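Local structure of Alp7A (Bacillus subtilis, 5EC0) at residues Y15-L26 and T100-L111. The protein binds adenine nucleotide as an actin-like protein of the bacterial cytoskeleton and probably forms filaments that segregate plasmids. Sequence-based numbering, arbitrary orientation.
Sequences YMNLIDGYFFEL and TFLAATAYYQAL
The ring of Y108 takes the methyl CG2 of I19 squarely over one face, a CH-pi contact 3.6 Å from methyl carbon to ring centroid, while CD2 of Y22 lies at its edge. Such ring contacts join the beta-hairpin 15-26, closed by a type I' turn at D20 and G21, to helix 100-111, which packs on the sheet of an actin-like fold. F24 receives the edge of Y107 on one face, led by CD2, in a T-shaped pair with planes at 80°. On the Y15 ring, T100 CG2 covers one face.

The helix crosses strand 15-19 at -47°, and T100, A104, Y107, Y108 and L111 point toward the hairpin. Small A104 suits the middle, since its single methyl lets Y15, F24 and L26 close in around it. CG of Y108 stands anti to its own backbone nitrogen (chi1 179°), which carries the ring out to I19, whose beta-branched side chain offers CG2 to the ring centre and CD1 to Y108 CB (3.7 Å).

Y22 and Y108 are partly exposed, and their hydroxyls and that of buried Y107 bind water: one water joins Y22 OH (3.0 Å) to Y107 OH (2.7 Å), and another bonds Y108 OH and, weakly, I19 O. Y15 OH, by contrast, is buried without a polar partner. At the far end of the helix segment, L111 CD2 lies 3.4 Å from Y22 OH.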
loop_
_atom_site.group_PDB
_atom_site.type_symbol
_atom_site.label_atom_id
_atom_site.label_comp_id
_atom_site.label_asym_id
_atom_site.label_seq_id
_atom_site.Cartn_x
_atom_site.Cartn_y
_atom_site.Cartn_z
ATOM N N TYR A 15 -3.646 -1.112 -4.685
ATOM C CA TYR A 15 -3.449 -2.477 -4.236
ATOM C C TYR A 15 -2.025 -2.880 -4.627
ATOM O O TYR A 15 -1.651 -2.713 -5.779
ATOM C CB TYR A 15 -4.486 -3.405 -4.896
ATOM C CG TYR A 15 -4.202 -4.882 -4.765
ATOM C CD1 TYR A 15 -3.318 -5.526 -5.629
ATOM C CD2 TYR A 15 -4.832 -5.638 -3.790
ATOM C CE1 TYR A 15 -3.056 -6.880 -5.509
ATOM C CE2 TYR A 15 -4.590 -7.006 -3.672
ATOM C CZ TYR A 15 -3.690 -7.614 -4.527
ATOM O OH TYR A 15 -3.444 -8.953 -4.412
ATOM N N MET A 16 -1.237 -3.393 -3.684
ATOM C CA MET A 16 0.128 -3.815 -3.995
ATOM C C MET A 16 0.357 -5.163 -3.376
ATOM O O MET A 16 -0.146 -5.441 -2.273
ATOM C CB MET A 16 1.162 -2.801 -3.481
ATOM C CG MET A 16 0.779 -1.324 -3.694
ATOM S SD MET A 16 2.047 -0.226 -3.068
ATOM C CE MET A 16 2.083 -0.754 -1.366
ATOM N N ASN A 17 1.119 -6.016 -4.049
ATOM C CA ASN A 17 1.272 -7.312 -3.438
ATOM C C ASN A 17 2.641 -7.888 -3.852
ATOM O O ASN A 17 3.158 -7.595 -4.932
ATOM C CB ASN A 17 0.095 -8.221 -3.865
ATOM C CG ASN A 17 0.159 -8.603 -5.331
ATOM O OD1 ASN A 17 1.037 -9.363 -5.740
ATOM N ND2 ASN A 17 -0.497 -7.820 -6.141
ATOM N N LEU A 18 3.210 -8.740 -3.020
ATOM C CA LEU A 18 4.360 -9.514 -3.451
ATOM C C LEU A 18 3.987 -10.989 -3.476
ATOM O O LEU A 18 3.508 -11.545 -2.477
ATOM C CB LEU A 18 5.557 -9.289 -2.523
ATOM C CG LEU A 18 6.271 -7.945 -2.445
ATOM C CD1 LEU A 18 7.070 -7.851 -1.130
ATOM C CD2 LEU A 18 7.201 -7.834 -3.632
ATOM N N ILE A 19 4.197 -11.620 -4.618
ATOM C CA ILE A 19 3.890 -13.035 -4.763
ATOM C C ILE A 19 5.167 -13.768 -5.087
ATOM O O ILE A 19 5.731 -13.575 -6.156
ATOM C CB ILE A 19 2.849 -13.281 -5.862
ATOM C CG1 ILE A 19 1.587 -12.453 -5.578
ATOM C CG2 ILE A 19 2.518 -14.740 -5.942
ATOM C CD1 ILE A 19 0.588 -12.442 -6.708
ATOM N N ASP A 20 5.594 -14.616 -4.151
ATOM C CA ASP A 20 6.918 -15.246 -4.152
ATOM C C ASP A 20 8.004 -14.263 -4.573
ATOM O O ASP A 20 8.834 -14.577 -5.418
ATOM C CB ASP A 20 6.938 -16.487 -5.054
ATOM C CG ASP A 20 6.157 -17.658 -4.460
ATOM O OD1 ASP A 20 6.012 -17.705 -3.218
ATOM O OD2 ASP A 20 5.690 -18.530 -5.234
ATOM N N GLY A 21 7.978 -13.067 -3.981
ATOM C CA GLY A 21 8.983 -12.050 -4.251
ATOM C C GLY A 21 8.734 -11.244 -5.513
ATOM O O GLY A 21 9.499 -10.339 -5.841
ATOM N N TYR A 22 7.662 -11.559 -6.225
ATOM C CA TYR A 22 7.334 -10.808 -7.423
ATOM C C TYR A 22 6.345 -9.684 -7.119
ATOM O O TYR A 22 5.232 -9.914 -6.610
ATOM C CB TYR A 22 6.770 -11.739 -8.498
ATOM C CG TYR A 22 6.433 -11.046 -9.802
ATOM C CD1 TYR A 22 7.421 -10.712 -10.716
ATOM C CD2 TYR A 22 5.120 -10.723 -10.114
ATOM C CE1 TYR A 22 7.105 -10.073 -11.917
ATOM C CE2 TYR A 22 4.795 -10.096 -11.307
ATOM C CZ TYR A 22 5.788 -9.772 -12.202
ATOM O OH TYR A 22 5.448 -9.145 -13.377
ATOM N N PHE A 23 6.756 -8.467 -7.462
ATOM C CA PHE A 23 5.940 -7.274 -7.256
ATOM C C PHE A 23 5.073 -6.856 -8.461
ATOM O O PHE A 23 5.532 -6.839 -9.606
ATOM C CB PHE A 23 6.840 -6.092 -6.863
ATOM C CG PHE A 23 6.094 -4.794 -6.698
ATOM C CD1 PHE A 23 5.469 -4.488 -5.490
ATOM C CD2 PHE A 23 6.010 -3.882 -7.752
ATOM C CE1 PHE A 23 4.764 -3.296 -5.327
ATOM C CE2 PHE A 23 5.302 -2.687 -7.605
ATOM C CZ PHE A 23 4.681 -2.390 -6.389
ATOM N N PHE A 24 3.812 -6.526 -8.186
ATOM C CA PHE A 24 2.997 -5.739 -9.110
ATOM C C PHE A 24 1.900 -5.065 -8.301
ATOM O O PHE A 24 1.661 -5.426 -7.148
ATOM C CB PHE A 24 2.404 -6.592 -10.258
ATOM C CG PHE A 24 1.377 -7.598 -9.815
ATOM C CD1 PHE A 24 0.043 -7.233 -9.669
ATOM C CD2 PHE A 24 1.735 -8.917 -9.567
ATOM C CE1 PHE A 24 -0.913 -8.162 -9.270
ATOM C CE2 PHE A 24 0.777 -9.856 -9.183
ATOM C CZ PHE A 24 -0.552 -9.473 -9.032
ATOM N N GLU A 25 1.258 -4.075 -8.904
ATOM C CA GLU A 25 0.220 -3.308 -8.240
ATOM C C GLU A 25 -0.891 -2.947 -9.223
ATOM O O GLU A 25 -0.700 -2.991 -10.432
ATOM C CB GLU A 25 0.804 -2.046 -7.597
ATOM C CG GLU A 25 1.714 -1.228 -8.490
ATOM C CD GLU A 25 2.212 0.048 -7.809
ATOM O OE1 GLU A 25 1.630 0.433 -6.783
ATOM O OE2 GLU A 25 3.184 0.673 -8.296
ATOM N N LEU A 26 -2.049 -2.604 -8.679
ATOM C CA LEU A 26 -3.261 -2.349 -9.444
ATOM C C LEU A 26 -3.942 -1.163 -8.831
ATOM O O LEU A 26 -3.891 -0.999 -7.612
ATOM C CB LEU A 26 -4.233 -3.542 -9.398
ATOM C CG LEU A 26 -3.829 -4.951 -9.835
ATOM C CD1 LEU A 26 -4.892 -5.960 -9.404
ATOM C CD2 LEU A 26 -3.635 -4.982 -11.337
ATOM N N THR A 100 -10.491 -7.793 -5.318
ATOM C CA THR A 100 -9.196 -7.415 -5.872
ATOM C C THR A 100 -8.162 -8.544 -5.712
ATOM O O THR A 100 -7.435 -8.862 -6.654
ATOM C CB THR A 100 -8.672 -6.132 -5.227
ATOM O OG1 THR A 100 -9.714 -5.151 -5.225
ATOM C CG2 THR A 100 -7.497 -5.587 -6.023
ATOM N N PHE A 101 -8.126 -9.170 -4.537
ATOM C CA PHE A 101 -7.215 -10.285 -4.291
ATOM C C PHE A 101 -7.407 -11.423 -5.307
ATOM O O PHE A 101 -6.432 -11.975 -5.824
ATOM C CB PHE A 101 -7.401 -10.794 -2.852
ATOM C CG PHE A 101 -7.136 -12.258 -2.672
ATOM C CD1 PHE A 101 -5.838 -12.746 -2.602
ATOM C CD2 PHE A 101 -8.201 -13.157 -2.522
ATOM C CE1 PHE A 101 -5.594 -14.116 -2.407
ATOM C CE2 PHE A 101 -7.970 -14.526 -2.320
ATOM C CZ PHE A 101 -6.673 -15.005 -2.269
ATOM N N LEU A 102 -8.661 -11.755 -5.597
ATOM C CA LEU A 102 -8.978 -12.859 -6.508
ATOM C C LEU A 102 -8.497 -12.576 -7.923
ATOM O O LEU A 102 -7.890 -13.435 -8.576
ATOM C CB LEU A 102 -10.479 -13.133 -6.528
ATOM C CG LEU A 102 -11.148 -13.690 -5.278
ATOM C CD1 LEU A 102 -12.664 -13.812 -5.501
ATOM C CD2 LEU A 102 -10.539 -15.045 -4.888
ATOM N N ALA A 103 -8.785 -11.366 -8.388
ATOM C CA ALA A 103 -8.355 -10.902 -9.705
ATOM C C ALA A 103 -6.827 -10.817 -9.794
ATOM O O ALA A 103 -6.231 -11.220 -10.795
ATOM C CB ALA A 103 -8.992 -9.544 -10.025
ATOM N N ALA A 104 -6.201 -10.296 -8.740
ATOM C CA ALA A 104 -4.743 -10.242 -8.667
ATOM C C ALA A 104 -4.134 -11.636 -8.801
ATOM O O ALA A 104 -3.234 -11.848 -9.612
ATOM C CB ALA A 104 -4.281 -9.578 -7.352
ATOM N N THR A 105 -4.628 -12.577 -7.999
ATOM C CA THR A 105 -4.121 -13.940 -8.022
ATOM C C THR A 105 -4.324 -14.581 -9.420
ATOM O O THR A 105 -3.455 -15.291 -9.913
ATOM C CB THR A 105 -4.812 -14.807 -6.952
ATOM O OG1 THR A 105 -4.683 -14.196 -5.658
ATOM C CG2 THR A 105 -4.209 -16.210 -6.931
ATOM N N ALA A 106 -5.477 -14.334 -10.039
ATOM C CA ALA A 106 -5.769 -14.893 -11.354
ATOM C C ALA A 106 -4.839 -14.288 -12.403
ATOM O O ALA A 106 -4.391 -14.971 -13.335
ATOM C CB ALA A 106 -7.221 -14.657 -11.727
ATOM N N TYR A 107 -4.537 -13.004 -12.233
ATOM C CA TYR A 107 -3.596 -12.331 -13.113
ATOM C C TYR A 107 -2.202 -12.951 -13.026
ATOM O O TYR A 107 -1.556 -13.225 -14.044
ATOM C CB TYR A 107 -3.511 -10.848 -12.782
ATOM C CG TYR A 107 -2.342 -10.196 -13.473
ATOM C CD1 TYR A 107 -2.298 -10.099 -14.860
ATOM C CD2 TYR A 107 -1.267 -9.703 -12.744
ATOM C CE1 TYR A 107 -1.225 -9.512 -15.504
ATOM C CE2 TYR A 107 -0.191 -9.114 -13.378
ATOM C CZ TYR A 107 -0.182 -9.024 -14.762
ATOM O OH TYR A 107 0.888 -8.447 -15.390
ATOM N N TYR A 108 -1.735 -13.161 -11.801
ATOM C CA TYR A 108 -0.418 -13.752 -11.599
ATOM C C TYR A 108 -0.378 -15.164 -12.179
ATOM O O TYR A 108 0.628 -15.570 -12.769
ATOM C CB TYR A 108 -0.054 -13.775 -10.118
ATOM C CG TYR A 108 1.295 -14.390 -9.839
ATOM C CD1 TYR A 108 2.458 -13.616 -9.887
ATOM C CD2 TYR A 108 1.413 -15.736 -9.512
ATOM C CE1 TYR A 108 3.699 -14.169 -9.620
ATOM C CE2 TYR A 108 2.655 -16.306 -9.255
ATOM C CZ TYR A 108 3.795 -15.518 -9.304
ATOM O OH TYR A 108 5.031 -16.080 -9.036
ATOM N N GLN A 109 -1.478 -15.904 -12.021
ATOM C CA GLN A 109 -1.555 -17.256 -12.566
ATOM C C GLN A 109 -1.453 -17.231 -14.089
ATOM O O GLN A 109 -0.761 -18.063 -14.680
ATOM C CB GLN A 109 -2.850 -17.952 -12.148
ATOM C CG GLN A 109 -2.823 -19.455 -12.340
ATOM C CD GLN A 109 -3.027 -19.919 -13.796
ATOM O OE1 GLN A 109 -3.855 -19.374 -14.538
ATOM N NE2 GLN A 109 -2.267 -20.934 -14.200
ATOM N N ALA A 110 -2.150 -16.286 -14.717
ATOM C CA ALA A 110 -2.138 -16.166 -16.176
ATOM C C ALA A 110 -0.763 -15.736 -16.675
ATOM O O ALA A 110 -0.300 -16.206 -17.708
ATOM C CB ALA A 110 -3.192 -15.179 -16.642
ATOM N N LEU A 111 -0.121 -14.838 -15.932
ATOM C CA LEU A 111 1.196 -14.329 -16.302
ATOM C C LEU A 111 2.280 -15.394 -16.183
ATOM O O LEU A 111 3.039 -15.605 -17.118
ATOM C CB LEU A 111 1.569 -13.117 -15.435
ATOM C CG LEU A 111 2.837 -12.339 -15.806
ATOM C CD1 LEU A 111 2.701 -11.692 -17.189
ATOM C CD2 LEU A 111 3.162 -11.280 -14.756
HETATM O O HOH W 1 7.476 -14.849 -8.668
HETATM O O HOH W 2 2.903 -7.655 -13.826
#